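Local coordinates for family 88 glycosyl hydrolase (Bacteroides thetaiotaomicron, PDB 5NOA), which is assigned by family to the unsaturated glycuronyl hydrolases and was studied among gut bacterial enzymes that degrade complex arabinogalactans such as gum arabic, at residues A201-R206 with R258-S263; W225-G230 with T292-Y297; A266-E271 with E318-Y323; V165-T170 with L236-K241. All blocks are in the same frame, centred on the assembly; numbering follows the deposited sequence.

In the fold
The chain is largely helical and probably forms the (alpha/alpha)6 barrel of the six-hairpin glycosidases. Contact 4 opens first along the chain, and its segments alternate with those of contacts 1 and 2. Helix 226-242 serves two contacts: its start meets helix 289-304 in contact 2, its later turns helix 160-176 in contact 4, centres about 16 Å apart. Contact 1 sets a short hairpin against helix 250-266, which follows helix 226-242 in the chain, and touches contact 2, centres about 11 Å apart. Contact 3 comes after contact 1 and reaches helix 310-328; its centre lies about 12 Å from that of contact 2 but about 25 Å from that of contact 4. The packing thus passes from buried helices to a solvated edge.

Contact 1: residues A201-R206 with R258-S263; sequences AGLYYR and RTLAKS
Ser263 and Leu260, a turn apart on helix 250-266, face Gly202 and its neighbours in the small antiparallel hairpin of strands 197-198 and 203-204, a decoration on what is probably an (alpha/alpha)6 barrel. One conventional hydrogen bond crosses: Ser263 OG gives its proton to Ala201 O over 2.8 Å. The hydroxyl sits anti to its own carbonyl carbon (chi1 -69°), which aims it at the turn, and it approaches the acceptor tilted 22° from the carbonyl plane. A weaker polar contact adds to it, with Leu260 CA 3.6 Å from Gly202 O and the C-H pointing almost straight at the oxygen. Gly202 has a positive phi, and its bare CA comes within 3.5 Å of Ser263 OG.

The apolar part gathers round Leu260. Its CD1 meets Leu203 CD2 at 3.8 Å, the two side chains crossing at about a right angle, while Leu203 CD2 also rests on Ser263 CB. Beyond the hairpin, Leu260 packs on Leu233 of helix 226-242. Thr259 OG1, at the margin, is bonded to Tyr197 OH. Tyr204 presents its ring edge, with CD1 4.0 Å from Leu260 CD1 near the ring plane.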
loop_
_atom_site.group_PDB
_atom_site.type_symbol
_atom_site.label_atom_id
_atom_site.label_comp_id
_atom_site.label_asym_id
_atom_site.label_seq_id
_atom_site.Cartn_x
_atom_site.Cartn_y
_atom_site.Cartn_z
ATOM N N ALA A 201 -19.301 5.177 -8.878
ATOM C CA ALA A 201 -18.353 6.124 -8.301
ATOM C C ALA A 201 -16.923 5.892 -8.747
ATOM O O ALA A 201 -16.086 6.777 -8.654
ATOM C CB ALA A 201 -18.409 6.054 -6.811
ATOM N N GLY A 202 -16.619 4.661 -9.137
ATOM C CA GLY A 202 -15.249 4.315 -9.494
ATOM C C GLY A 202 -14.290 4.204 -8.325
ATOM O O GLY A 202 -13.103 4.378 -8.494
ATOM N N LEU A 203 -14.803 3.872 -7.131
ATOM C CA LEU A 203 -13.993 3.757 -5.918
ATOM C C LEU A 203 -14.400 2.485 -5.186
ATOM O O LEU A 203 -15.459 1.912 -5.441
ATOM C CB LEU A 203 -14.253 4.983 -5.020
ATOM C CG LEU A 203 -13.759 6.336 -5.530
ATOM C CD1 LEU A 203 -14.195 7.434 -4.599
ATOM C CD2 LEU A 203 -12.270 6.391 -5.734
ATOM N N TYR A 204 -13.510 2.043 -4.297
ATOM C CA TYR A 204 -13.739 0.885 -3.462
ATOM C C TYR A 204 -14.224 1.274 -2.073
ATOM O O TYR A 204 -13.603 2.078 -1.374
ATOM C CB TYR A 204 -12.435 0.097 -3.270
ATOM C CG TYR A 204 -12.021 -0.715 -4.475
ATOM C CD1 TYR A 204 -11.329 -0.103 -5.519
ATOM C CD2 TYR A 204 -12.320 -2.040 -4.616
ATOM C CE1 TYR A 204 -10.954 -0.779 -6.646
ATOM C CE2 TYR A 204 -11.922 -2.753 -5.753
ATOM C CZ TYR A 204 -11.283 -2.097 -6.760
ATOM O OH TYR A 204 -10.894 -2.769 -7.889
ATOM N N TYR A 205 -15.275 0.606 -1.639
ATOM C CA TYR A 205 -15.640 0.626 -0.236
ATOM C C TYR A 205 -14.585 -0.118 0.574
ATOM O O TYR A 205 -13.953 -1.043 0.090
ATOM C CB TYR A 205 -17.022 -0.012 -0.047
ATOM C CG TYR A 205 -18.149 0.801 -0.699
ATOM C CD1 TYR A 205 -18.553 2.023 -0.170
ATOM C CD2 TYR A 205 -18.786 0.356 -1.837
ATOM C CE1 TYR A 205 -19.573 2.755 -0.759
ATOM C CE2 TYR A 205 -19.781 1.090 -2.457
ATOM C CZ TYR A 205 -20.184 2.281 -1.906
ATOM O OH TYR A 205 -21.170 3.027 -2.517
ATOM N N ARG A 206 -14.489 0.234 1.837
ATOM C CA ARG A 206 -13.477 -0.400 2.655
ATOM C C ARG A 206 -13.718 -1.906 2.888
ATOM O O ARG A 206 -12.763 -2.657 3.110
ATOM C CB ARG A 206 -13.250 0.342 3.944
ATOM C CG ARG A 206 -14.361 0.216 4.927
ATOM C CD ARG A 206 -14.320 1.345 5.921
ATOM N NE ARG A 206 -13.246 1.262 6.867
ATOM C CZ ARG A 206 -12.963 2.186 7.811
ATOM N NH1 ARG A 206 -13.647 3.364 8.000
ATOM N NH2 ARG A 206 -11.934 1.967 8.614
ATOM N N ARG A 258 -6.953 2.479 -14.194
ATOM C CA ARG A 258 -7.310 3.741 -14.811
ATOM C C ARG A 258 -8.617 4.319 -14.269
ATOM O O ARG A 258 -8.704 5.541 -14.082
ATOM C CB ARG A 258 -7.400 3.608 -16.323
ATOM C CG ARG A 258 -6.018 3.392 -16.946
ATOM C CD ARG A 258 -6.144 3.472 -18.435
ATOM N NE ARG A 258 -4.938 3.188 -19.152
ATOM C CZ ARG A 258 -4.810 2.316 -20.138
ATOM N NH1 ARG A 258 -5.818 1.600 -20.617
ATOM N NH2 ARG A 258 -3.617 2.204 -20.669
ATOM N N THR A 259 -9.626 3.460 -14.031
ATOM C CA THR A 259 -10.913 3.970 -13.520
ATOM C C THR A 259 -10.752 4.501 -12.094
ATOM O O THR A 259 -11.233 5.587 -11.735
ATOM C CB THR A 259 -12.052 2.928 -13.586
ATOM O OG1 THR A 259 -11.878 1.782 -12.692
ATOM C CG2 THR A 259 -12.290 2.507 -14.973
ATOM N N LEU A 260 -10.039 3.740 -11.289
ATOM C CA LEU A 260 -9.804 4.152 -9.901
ATOM C C LEU A 260 -8.981 5.435 -9.846
ATOM O O LEU A 260 -9.314 6.363 -9.107
ATOM C CB LEU A 260 -9.098 3.022 -9.164
ATOM C CG LEU A 260 -8.811 3.233 -7.702
ATOM C CD1 LEU A 260 -10.071 3.479 -6.916
ATOM C CD2 LEU A 260 -8.011 2.079 -7.121
ATOM N N ALA A 261 -7.941 5.507 -10.671
ATOM C CA ALA A 261 -7.147 6.738 -10.689
ATOM C C ALA A 261 -7.960 7.973 -11.019
ATOM O O ALA A 261 -7.812 9.041 -10.402
ATOM C CB ALA A 261 -6.005 6.612 -11.694
ATOM N N LYS A 262 -8.859 7.820 -11.985
ATOM C CA LYS A 262 -9.652 8.966 -12.409
ATOM C C LYS A 262 -10.553 9.462 -11.318
ATOM O O LYS A 262 -10.658 10.676 -11.066
ATOM C CB LYS A 262 -10.444 8.588 -13.677
ATOM C CG LYS A 262 -11.120 9.734 -14.401
ATOM C CD LYS A 262 -11.764 9.269 -15.726
ATOM C CE LYS A 262 -12.686 10.308 -16.343
ATOM N NZ LYS A 262 -12.023 11.577 -16.689
ATOM N N SER A 263 -11.181 8.518 -10.631
ATOM C CA SER A 263 -12.084 8.897 -9.533
ATOM C C SER A 263 -11.327 9.445 -8.323
ATOM O O SER A 263 -11.781 10.375 -7.662
ATOM C CB SER A 263 -12.922 7.705 -9.129
ATOM O OG SER A 263 -13.822 7.389 -10.153
#

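Contact 2: residues W225-G230 with T292-Y297; sequences WARGDG and TAFFTY
This is a buried helix-helix contact, Phe294 and Phe295 of helix 289-304 lying against the opening turn of helix 226-242 deep in the chain. The short axes approach to 8.2 Å and run in nearly the same direction, crossing at 28°. Such closeness is reached at Gly230, where Gly230 CA is 4.8 Å from Phe294 CA; with no side chain between them, Phe294 CB settles 3.4 Å from Gly230 O.

Phe295 covers more of the neighbouring backbone. Its CG stands anti to the carbonyl carbon (chi1 -64°), which carries the ring across to the other helix, where Phe295 CE1 comes to 3.3 Å from Gly230 N and CZ to 3.4 Å from Ala226 O. The ring therefore lies against a backbone N-H and C=O already paired with each other inside helix 226-242. Asp229 CB meets the edge of the same ring, in its plane, at 3.8 Å from Phe295 CZ; the carboxylate is directed away and takes the amide of Tyr204. At the edge of Phe294, the aliphatic CG of Arg227 stands 4.4 Å from Phe294 CE2, and in the conformer modelled here Arg227 NH1 is hydrogen-bonded to Gln339 O and Ser290 OG. Trp231 and Trp274 meet the two phenyl rings from outside the segments. Neighbouring helices that run alike and pack through aromatic side chains against a glycine are consistent with the inner layer of an (alpha/alpha)6 barrel.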
loop_
_atom_site.group_PDB
_atom_site.type_symbol
_atom_site.label_atom_id
_atom_site.label_comp_id
_atom_site.label_asym_id
_atom_site.label_seq_id
_atom_site.Cartn_x
_atom_site.Cartn_y
_atom_site.Cartn_z
ATOM N N TRP A 225 -13.343 5.233 2.229
ATOM C CA TRP A 225 -12.247 5.550 3.143
ATOM C C TRP A 225 -10.998 5.786 2.313
ATOM O O TRP A 225 -10.557 4.924 1.540
ATOM C CB TRP A 225 -12.027 4.372 4.046
ATOM C CG TRP A 225 -11.023 4.537 5.115
ATOM C CD1 TRP A 225 -10.657 5.675 5.754
ATOM C CD2 TRP A 225 -10.288 3.495 5.734
ATOM N NE1 TRP A 225 -9.717 5.416 6.711
ATOM C CE2 TRP A 225 -9.519 4.077 6.766
ATOM C CE3 TRP A 225 -10.219 2.137 5.540
ATOM C CZ2 TRP A 225 -8.629 3.362 7.555
ATOM C CZ3 TRP A 225 -9.340 1.400 6.346
ATOM C CH2 TRP A 225 -8.591 2.025 7.345
ATOM N N ALA A 226 -10.362 6.933 2.531
ATOM C CA ALA A 226 -9.192 7.309 1.756
ATOM C C ALA A 226 -8.069 6.309 1.907
ATOM O O ALA A 226 -7.493 5.893 0.902
ATOM C CB ALA A 226 -8.705 8.692 2.170
ATOM N N ARG A 227 -7.695 5.917 3.123
ATOM C CA ARG A 227 -6.597 4.963 3.219
ATOM C C ARG A 227 -6.953 3.668 2.499
ATOM O O ARG A 227 -6.097 3.099 1.845
ATOM C CB ARG A 227 -6.140 4.702 4.653
ATOM C CG ARG A 227 -4.974 3.719 4.648
ATOM C CD ARG A 227 -4.120 3.679 5.915
ATOM N NE ARG A 227 -4.801 3.183 7.108
ATOM C CZ ARG A 227 -5.011 3.877 8.232
ATOM N NH1 ARG A 227 -4.701 5.164 8.315
ATOM N NH2 ARG A 227 -5.590 3.275 9.271
ATOM N N GLY A 228 -8.204 3.236 2.590
ATOM C CA GLY A 228 -8.664 2.017 1.892
ATOM C C GLY A 228 -8.368 2.062 0.385
ATOM O O GLY A 228 -7.791 1.148 -0.203
ATOM N N ASP A 229 -8.823 3.152 -0.238
ATOM C CA ASP A 229 -8.566 3.308 -1.648
ATOM C C ASP A 229 -7.091 3.529 -1.966
ATOM O O ASP A 229 -6.640 3.131 -3.054
ATOM C CB ASP A 229 -9.451 4.373 -2.258
ATOM C CG ASP A 229 -10.816 3.849 -2.493
ATOM O OD1 ASP A 229 -11.584 3.713 -1.479
ATOM O OD2 ASP A 229 -11.131 3.489 -3.646
ATOM N N GLY A 230 -6.373 4.148 -1.051
ATOM C CA GLY A 230 -4.939 4.283 -1.209
ATOM C C GLY A 230 -4.248 2.943 -1.299
ATOM O O GLY A 230 -3.427 2.723 -2.183
ATOM N N THR A 292 -3.495 10.024 1.176
ATOM C CA THR A 292 -2.861 10.942 0.282
ATOM C C THR A 292 -1.521 10.417 -0.222
ATOM O O THR A 292 -1.211 10.516 -1.418
ATOM C CB THR A 292 -2.648 12.303 0.969
ATOM O OG1 THR A 292 -3.907 12.802 1.404
ATOM C CG2 THR A 292 -1.983 13.353 0.087
ATOM N N ALA A 293 -0.687 9.896 0.651
ATOM C CA ALA A 293 0.636 9.386 0.250
ATOM C C ALA A 293 0.521 8.200 -0.696
ATOM O O ALA A 293 1.211 8.113 -1.686
ATOM C CB ALA A 293 1.467 9.029 1.484
ATOM N N PHE A 294 -0.358 7.253 -0.386
ATOM C CA PHE A 294 -0.559 6.123 -1.283
ATOM C C PHE A 294 -1.046 6.601 -2.645
ATOM O O PHE A 294 -0.654 6.040 -3.659
ATOM C CB PHE A 294 -1.538 5.093 -0.715
ATOM C CG PHE A 294 -0.976 4.198 0.372
ATOM C CD1 PHE A 294 0.170 3.449 0.157
ATOM C CD2 PHE A 294 -1.598 4.097 1.591
ATOM C CE1 PHE A 294 0.705 2.619 1.137
ATOM C CE2 PHE A 294 -1.094 3.251 2.584
ATOM C CZ PHE A 294 0.070 2.528 2.348
ATOM N N PHE A 295 -1.942 7.589 -2.679
ATOM C CA PHE A 295 -2.407 8.114 -3.958
ATOM C C PHE A 295 -1.282 8.801 -4.721
ATOM O O PHE A 295 -1.222 8.704 -5.947
ATOM C CB PHE A 295 -3.569 9.090 -3.773
ATOM C CG PHE A 295 -4.825 8.481 -3.185
ATOM C CD1 PHE A 295 -5.318 7.255 -3.595
ATOM C CD2 PHE A 295 -5.570 9.202 -2.281
ATOM C CE1 PHE A 295 -6.497 6.742 -3.083
ATOM C CE2 PHE A 295 -6.739 8.687 -1.760
ATOM C CZ PHE A 295 -7.208 7.453 -2.152
ATOM N N THR A 296 -0.423 9.522 -4.015
ATOM C CA THR A 296 0.667 10.231 -4.643
ATOM C C THR A 296 1.643 9.235 -5.243
ATOM O O THR A 296 2.149 9.460 -6.345
ATOM C CB THR A 296 1.341 11.147 -3.646
ATOM O OG1 THR A 296 0.378 12.021 -3.078
ATOM C CG2 THR A 296 2.421 12.008 -4.217
ATOM N N TYR A 297 1.886 8.114 -4.563
ATOM C CA TYR A 297 2.636 7.012 -5.154
ATOM C C TYR A 297 1.952 6.438 -6.363
ATOM O O TYR A 297 2.532 6.314 -7.444
ATOM C CB TYR A 297 2.860 5.867 -4.143
ATOM C CG TYR A 297 3.466 4.639 -4.774
ATOM C CD1 TYR A 297 4.748 4.659 -5.279
ATOM C CD2 TYR A 297 2.731 3.468 -4.904
ATOM C CE1 TYR A 297 5.307 3.540 -5.851
ATOM C CE2 TYR A 297 3.290 2.341 -5.505
ATOM C CZ TYR A 297 4.590 2.388 -5.996
ATOM O OH TYR A 297 5.176 1.279 -6.581
#

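Contact 3: residues A266-E271 with E318-Y323; sequences ACQQPE and EKAWKY
Gln268 stands fully extended, CG anti to the backbone N (chi1 -176°) and the chain straight beyond it, a shape that carries its amide from the loop after helix 250-266 to helix 310-328. In Lys319 a bend at chi3 (-86°) turns CE toward the oxygen end of that amide, 3.5 Å from Gln268 OE1, the two chains crossing obliquely. The Gln268 NE2 end lies beside the helix, 3.7 Å from Ala320 CB, and is held by Gly272 O and Val316 O, which fix which way round the amide sits.

Between the two segments themselves the polar links are all made by water. One molecule donates to Gln268 OE1 at 2.7 Å and accepts from Lys319 NZ. A second accepts from the same ammonium and donates to Gln269 O at 2.9 Å, with a longer bond to Gln268 OE1. Further along, a third donates to both Glu271 O and Lys319 O, at 2.8 Å each, tying the loop backbone to a helix carbonyl that also receives Tyr323 N. Beside this bridge Tyr323 CB approaches Glu271 O at 4.0 Å; the phenol OH reaches Thr289.

Direct packing of Gln268 is thus supplemented by three bridging waters at this partly exposed site, and the charge of Lys319 probably polarises two of them, strengthening their bonds to the Gln268 and Gln269 oxygens.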
loop_
_atom_site.group_PDB
_atom_site.type_symbol
_atom_site.label_atom_id
_atom_site.label_comp_id
_atom_site.label_asym_id
_atom_site.label_seq_id
_atom_site.Cartn_x
_atom_site.Cartn_y
_atom_site.Cartn_z
ATOM N N ALA A 266 -10.365 13.015 -9.130
ATOM C CA ALA A 266 -11.495 13.911 -9.153
ATOM C C ALA A 266 -11.946 14.390 -7.813
ATOM O O ALA A 266 -12.588 15.407 -7.721
ATOM C CB ALA A 266 -12.678 13.236 -9.838
ATOM N N CYS A 267 -11.629 13.665 -6.748
ATOM C CA CYS A 267 -12.084 14.059 -5.411
ATOM C C CYS A 267 -10.967 14.535 -4.483
ATOM O O CYS A 267 -11.168 14.718 -3.289
ATOM C CB CYS A 267 -12.864 12.941 -4.721
ATOM S SG CYS A 267 -11.908 11.465 -4.347
ATOM N N GLN A 268 -9.838 14.919 -5.041
ATOM C CA GLN A 268 -8.796 15.566 -4.246
ATOM C C GLN A 268 -9.328 16.866 -3.674
ATOM O O GLN A 268 -10.038 17.598 -4.364
ATOM C CB GLN A 268 -7.573 15.843 -5.133
ATOM C CG GLN A 268 -6.379 16.425 -4.406
ATOM C CD GLN A 268 -5.224 16.715 -5.364
ATOM O OE1 GLN A 268 -5.431 17.204 -6.458
ATOM N NE2 GLN A 268 -4.008 16.434 -4.936
ATOM N N GLN A 269 -8.994 17.174 -2.422
ATOM C CA GLN A 269 -9.411 18.458 -1.905
ATOM C C GLN A 269 -8.616 19.581 -2.573
ATOM O O GLN A 269 -7.491 19.379 -3.047
ATOM C CB GLN A 269 -9.198 18.568 -0.402
ATOM C CG GLN A 269 -9.998 17.564 0.401
ATOM C CD GLN A 269 -11.485 17.719 0.177
ATOM O OE1 GLN A 269 -11.992 18.828 0.145
ATOM N NE2 GLN A 269 -12.166 16.630 -0.091
ATOM N N PRO A 270 -9.192 20.769 -2.602
ATOM C CA PRO A 270 -8.418 21.928 -3.097
ATOM C C PRO A 270 -6.996 22.097 -2.457
ATOM O O PRO A 270 -6.041 22.554 -3.105
ATOM C CB PRO A 270 -9.357 23.087 -2.788
ATOM C CG PRO A 270 -10.744 22.470 -2.812
ATOM C CD PRO A 270 -10.576 21.140 -2.220
ATOM N N GLU A 271 -6.875 21.718 -1.192
ATOM C CA GLU A 271 -5.635 21.828 -0.426
ATOM C C GLU A 271 -4.603 20.734 -0.774
ATOM O O GLU A 271 -3.477 20.779 -0.286
ATOM C CB GLU A 271 -5.962 21.700 1.064
ATOM C CG GLU A 271 -6.735 22.876 1.588
ATOM C CD GLU A 271 -8.253 22.739 1.514
ATOM O OE1 GLU A 271 -8.830 21.760 0.944
ATOM O OE2 GLU A 271 -8.865 23.660 2.070
ATOM N N GLU A 318 1.177 17.075 -8.165
ATOM C CA GLU A 318 1.919 18.208 -7.649
ATOM C C GLU A 318 1.267 18.805 -6.416
ATOM O O GLU A 318 1.962 19.162 -5.445
ATOM C CB GLU A 318 2.118 19.303 -8.695
ATOM C CG GLU A 318 3.037 18.874 -9.830
ATOM C CD GLU A 318 4.399 18.440 -9.343
ATOM O OE1 GLU A 318 5.081 19.178 -8.574
ATOM O OE2 GLU A 318 4.794 17.319 -9.670
ATOM N N LYS A 319 -0.053 18.935 -6.416
ATOM C CA LYS A 319 -0.761 19.465 -5.251
ATOM C C LYS A 319 -0.609 18.519 -4.068
ATOM O O LYS A 319 -0.497 18.965 -2.924
ATOM C CB LYS A 319 -2.234 19.704 -5.567
ATOM C CG LYS A 319 -2.509 20.917 -6.408
ATOM C CD LYS A 319 -4.003 21.188 -6.532
ATOM C CE LYS A 319 -4.590 20.398 -7.661
ATOM N NZ LYS A 319 -6.008 20.788 -7.845
ATOM N N ALA A 320 -0.653 17.210 -4.328
ATOM C CA ALA A 320 -0.494 16.225 -3.256
ATOM C C ALA A 320 0.891 16.259 -2.630
ATOM O O ALA A 320 1.029 16.231 -1.405
ATOM C CB ALA A 320 -0.843 14.849 -3.757
ATOM N N TRP A 321 1.907 16.329 -3.485
ATOM C CA TRP A 321 3.278 16.401 -2.964
ATOM C C TRP A 321 3.511 17.684 -2.198
ATOM O O TRP A 321 4.235 17.709 -1.212
ATOM C CB TRP A 321 4.327 16.221 -4.071
ATOM C CG TRP A 321 5.694 16.305 -3.490
ATOM C CD1 TRP A 321 6.532 17.363 -3.559
ATOM C CD2 TRP A 321 6.310 15.343 -2.640
ATOM N NE1 TRP A 321 7.671 17.110 -2.819
ATOM C CE2 TRP A 321 7.550 15.876 -2.243
ATOM C CE3 TRP A 321 5.935 14.062 -2.175
ATOM C CZ2 TRP A 321 8.403 15.188 -1.393
ATOM C CZ3 TRP A 321 6.787 13.392 -1.336
ATOM C CH2 TRP A 321 8.011 13.957 -0.965
ATOM N N LYS A 322 2.902 18.776 -2.656
ATOM C CA LYS A 322 2.966 19.994 -1.918
ATOM C C LYS A 322 2.440 19.822 -0.466
ATOM O O LYS A 322 3.082 20.222 0.500
ATOM C CB LYS A 322 2.234 21.058 -2.693
ATOM C CG LYS A 322 2.092 22.335 -1.943
ATOM C CD LYS A 322 1.509 23.399 -2.856
ATOM C CE LYS A 322 1.136 24.646 -2.092
ATOM N NZ LYS A 322 2.364 25.377 -1.765
ATOM N N TYR A 323 1.289 19.183 -0.323
ATOM C CA TYR A 323 0.778 18.869 0.995
ATOM C C TYR A 323 1.758 17.987 1.770
ATOM O O TYR A 323 2.044 18.245 2.948
ATOM C CB TYR A 323 -0.606 18.188 0.877
ATOM C CG TYR A 323 -0.956 17.468 2.164
ATOM C CD1 TYR A 323 -1.387 18.157 3.291
ATOM C CD2 TYR A 323 -0.743 16.108 2.290
ATOM C CE1 TYR A 323 -1.614 17.517 4.485
ATOM C CE2 TYR A 323 -0.994 15.453 3.479
ATOM C CZ TYR A 323 -1.411 16.168 4.588
ATOM O OH TYR A 323 -1.637 15.576 5.820
HETATM O O HOH W 1 -7.141 18.551 -7.984
HETATM O O HOH W 2 -7.544 19.663 -5.892
HETATM O O HOH W 3 -1.292 21.472 -1.939
#

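Contact 4: residues V165-T170 with L236-K241; sequences VMPVMT and LAKVLK
Pro167 turns the CB-CG edge of its puckered ring to the aliphatic part of Lys238; no planar group takes part. Pro167 CG is 3.9 Å from Lys238 CB, and a bend at chi3 (83°) brings the lysine chain back to the ring edge, with Lys238 CE 4.1 Å from Pro167 CG. Gln122 of helix 120-130 touches both residues.

The other half of the interface is mainly apolar. Met166 CB presses on Val239 CG2 at 3.5 Å, tighter than usual for two carbons, the side chains crossing at about a right angle. Past the sulfur, a bend at chi3 turns Met166 CE onto Leu236, where it meets Leu236 CD2 at 3.9 Å. Thr170 closes the row, laying CG2 beside Val239 CG1 at 4.1 Å.

Helix 160-176 and helix 226-242 run almost exactly parallel here, 6° between the short axes and 8.5 Å apart, consistent with neighbouring inner helices of an (alpha/alpha)6 barrel. Pro167 brings no N-H, and helix 160-176 is kinked at this point. A water bridges the helices: Thr170 OG1 donates to it and it donates to Lys238 O, 2.8 Å each way. With all six touching residues buried, the two helices are joined mainly by close hydrocarbon packing, and this bridging water supplies a polar link between them.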
loop_
_atom_site.group_PDB
_atom_site.type_symbol
_atom_site.label_atom_id
_atom_site.label_comp_id
_atom_site.label_asym_id
_atom_site.label_seq_id
_atom_site.Cartn_x
_atom_site.Cartn_y
_atom_site.Cartn_z
ATOM N N VAL A 165 -1.639 -8.375 -0.314
ATOM C CA VAL A 165 -1.438 -9.677 -0.912
ATOM C C VAL A 165 -1.260 -9.658 -2.422
ATOM O O VAL A 165 -0.550 -10.515 -2.947
ATOM C CB VAL A 165 -2.493 -10.728 -0.501
ATOM C CG1 VAL A 165 -1.974 -12.129 -0.734
ATOM C CG2 VAL A 165 -2.872 -10.578 0.952
ATOM N N MET A 166 -1.849 -8.724 -3.162
ATOM C CA MET A 166 -1.668 -8.797 -4.616
ATOM C C MET A 166 -0.211 -8.831 -5.008
ATOM O O MET A 166 0.153 -9.638 -5.848
ATOM C CB MET A 166 -2.383 -7.684 -5.353
ATOM C CG MET A 166 -3.892 -7.733 -5.268
ATOM S SD MET A 166 -4.745 -6.634 -6.401
ATOM C CE MET A 166 -4.008 -5.066 -5.997
ATOM N N PRO A 167 0.651 -7.974 -4.428
ATOM C CA PRO A 167 2.070 -8.012 -4.826
ATOM C C PRO A 167 2.812 -9.252 -4.369
ATOM O O PRO A 167 3.847 -9.596 -4.957
ATOM C CB PRO A 167 2.658 -6.728 -4.220
ATOM C CG PRO A 167 1.436 -5.879 -3.914
ATOM C CD PRO A 167 0.400 -6.868 -3.499
ATOM N N VAL A 168 2.293 -9.974 -3.380
ATOM C CA VAL A 168 2.841 -11.283 -3.039
ATOM C C VAL A 168 2.700 -12.226 -4.217
ATOM O O VAL A 168 3.605 -12.987 -4.544
ATOM C CB VAL A 168 2.146 -11.882 -1.798
ATOM C CG1 VAL A 168 2.626 -13.322 -1.531
ATOM C CG2 VAL A 168 2.424 -11.047 -0.560
ATOM N N MET A 169 1.545 -12.158 -4.865
ATOM C CA MET A 169 1.259 -13.062 -5.987
ATOM C C MET A 169 2.198 -12.819 -7.147
ATOM O O MET A 169 2.753 -13.751 -7.735
ATOM C CB MET A 169 -0.193 -12.939 -6.428
ATOM C CG MET A 169 -1.230 -13.067 -5.310
ATOM S SD MET A 169 -1.174 -14.594 -4.367
ATOM C CE MET A 169 -2.219 -15.630 -5.387
ATOM N N THR A 170 2.404 -11.543 -7.479
ATOM C CA THR A 170 3.283 -11.214 -8.596
ATOM C C THR A 170 4.749 -11.488 -8.238
ATOM O O THR A 170 5.513 -11.968 -9.092
ATOM C CB THR A 170 3.067 -9.772 -9.063
ATOM O OG1 THR A 170 3.086 -8.887 -7.954
ATOM C CG2 THR A 170 1.746 -9.590 -9.768
ATOM N N LEU A 236 -2.436 -1.975 -6.974
ATOM C CA LEU A 236 -2.540 -2.164 -8.394
ATOM C C LEU A 236 -1.282 -1.678 -9.121
ATOM O O LEU A 236 -0.831 -2.324 -10.073
ATOM C CB LEU A 236 -3.779 -1.491 -8.959
ATOM C CG LEU A 236 -5.095 -2.175 -8.645
ATOM C CD1 LEU A 236 -6.280 -1.270 -8.965
ATOM C CD2 LEU A 236 -5.206 -3.519 -9.349
ATOM N N ALA A 237 -0.697 -0.572 -8.687
ATOM C CA ALA A 237 0.573 -0.129 -9.261
ATOM C C ALA A 237 1.634 -1.195 -9.082
ATOM O O ALA A 237 2.340 -1.513 -10.024
ATOM C CB ALA A 237 0.981 1.200 -8.640
ATOM N N LYS A 238 1.736 -1.769 -7.896
ATOM C CA LYS A 238 2.748 -2.808 -7.678
ATOM C C LYS A 238 2.497 -4.064 -8.507
ATOM O O LYS A 238 3.449 -4.680 -9.003
ATOM C CB LYS A 238 2.832 -3.111 -6.202
ATOM C CG LYS A 238 3.524 -2.001 -5.442
ATOM C CD LYS A 238 3.408 -2.192 -3.967
ATOM C CE LYS A 238 4.420 -3.106 -3.396
ATOM N NZ LYS A 238 5.822 -2.603 -3.480
ATOM N N VAL A 239 1.233 -4.420 -8.714
ATOM C CA VAL A 239 0.905 -5.541 -9.606
ATOM C C VAL A 239 1.401 -5.231 -11.009
ATOM O O VAL A 239 2.083 -6.078 -11.639
ATOM C CB VAL A 239 -0.601 -5.843 -9.621
ATOM C CG1 VAL A 239 -0.997 -6.714 -10.797
ATOM C CG2 VAL A 239 -1.022 -6.505 -8.335
ATOM N N LEU A 240 1.049 -4.041 -11.529
ATOM C CA LEU A 240 1.413 -3.720 -12.903
ATOM C C LEU A 240 2.911 -3.582 -13.077
ATOM O O LEU A 240 3.409 -3.800 -14.190
ATOM C CB LEU A 240 0.693 -2.468 -13.349
ATOM C CG LEU A 240 -0.802 -2.688 -13.510
ATOM C CD1 LEU A 240 -1.535 -1.373 -13.796
ATOM C CD2 LEU A 240 -1.130 -3.719 -14.576
ATOM N N LYS A 241 3.632 -3.222 -12.019
ATOM C CA LYS A 241 5.096 -3.169 -12.071
ATOM C C LYS A 241 5.725 -4.514 -12.407
ATOM O O LYS A 241 6.670 -4.593 -13.191
ATOM C CB LYS A 241 5.643 -2.643 -10.730
ATOM C CG LYS A 241 7.133 -2.455 -10.670
ATOM C CD LYS A 241 7.505 -1.874 -9.302
ATOM C CE LYS A 241 8.964 -1.555 -9.152
ATOM N NZ LYS A 241 9.202 -1.150 -7.744
HETATM O O HOH W 4 4.711 -6.696 -7.449
#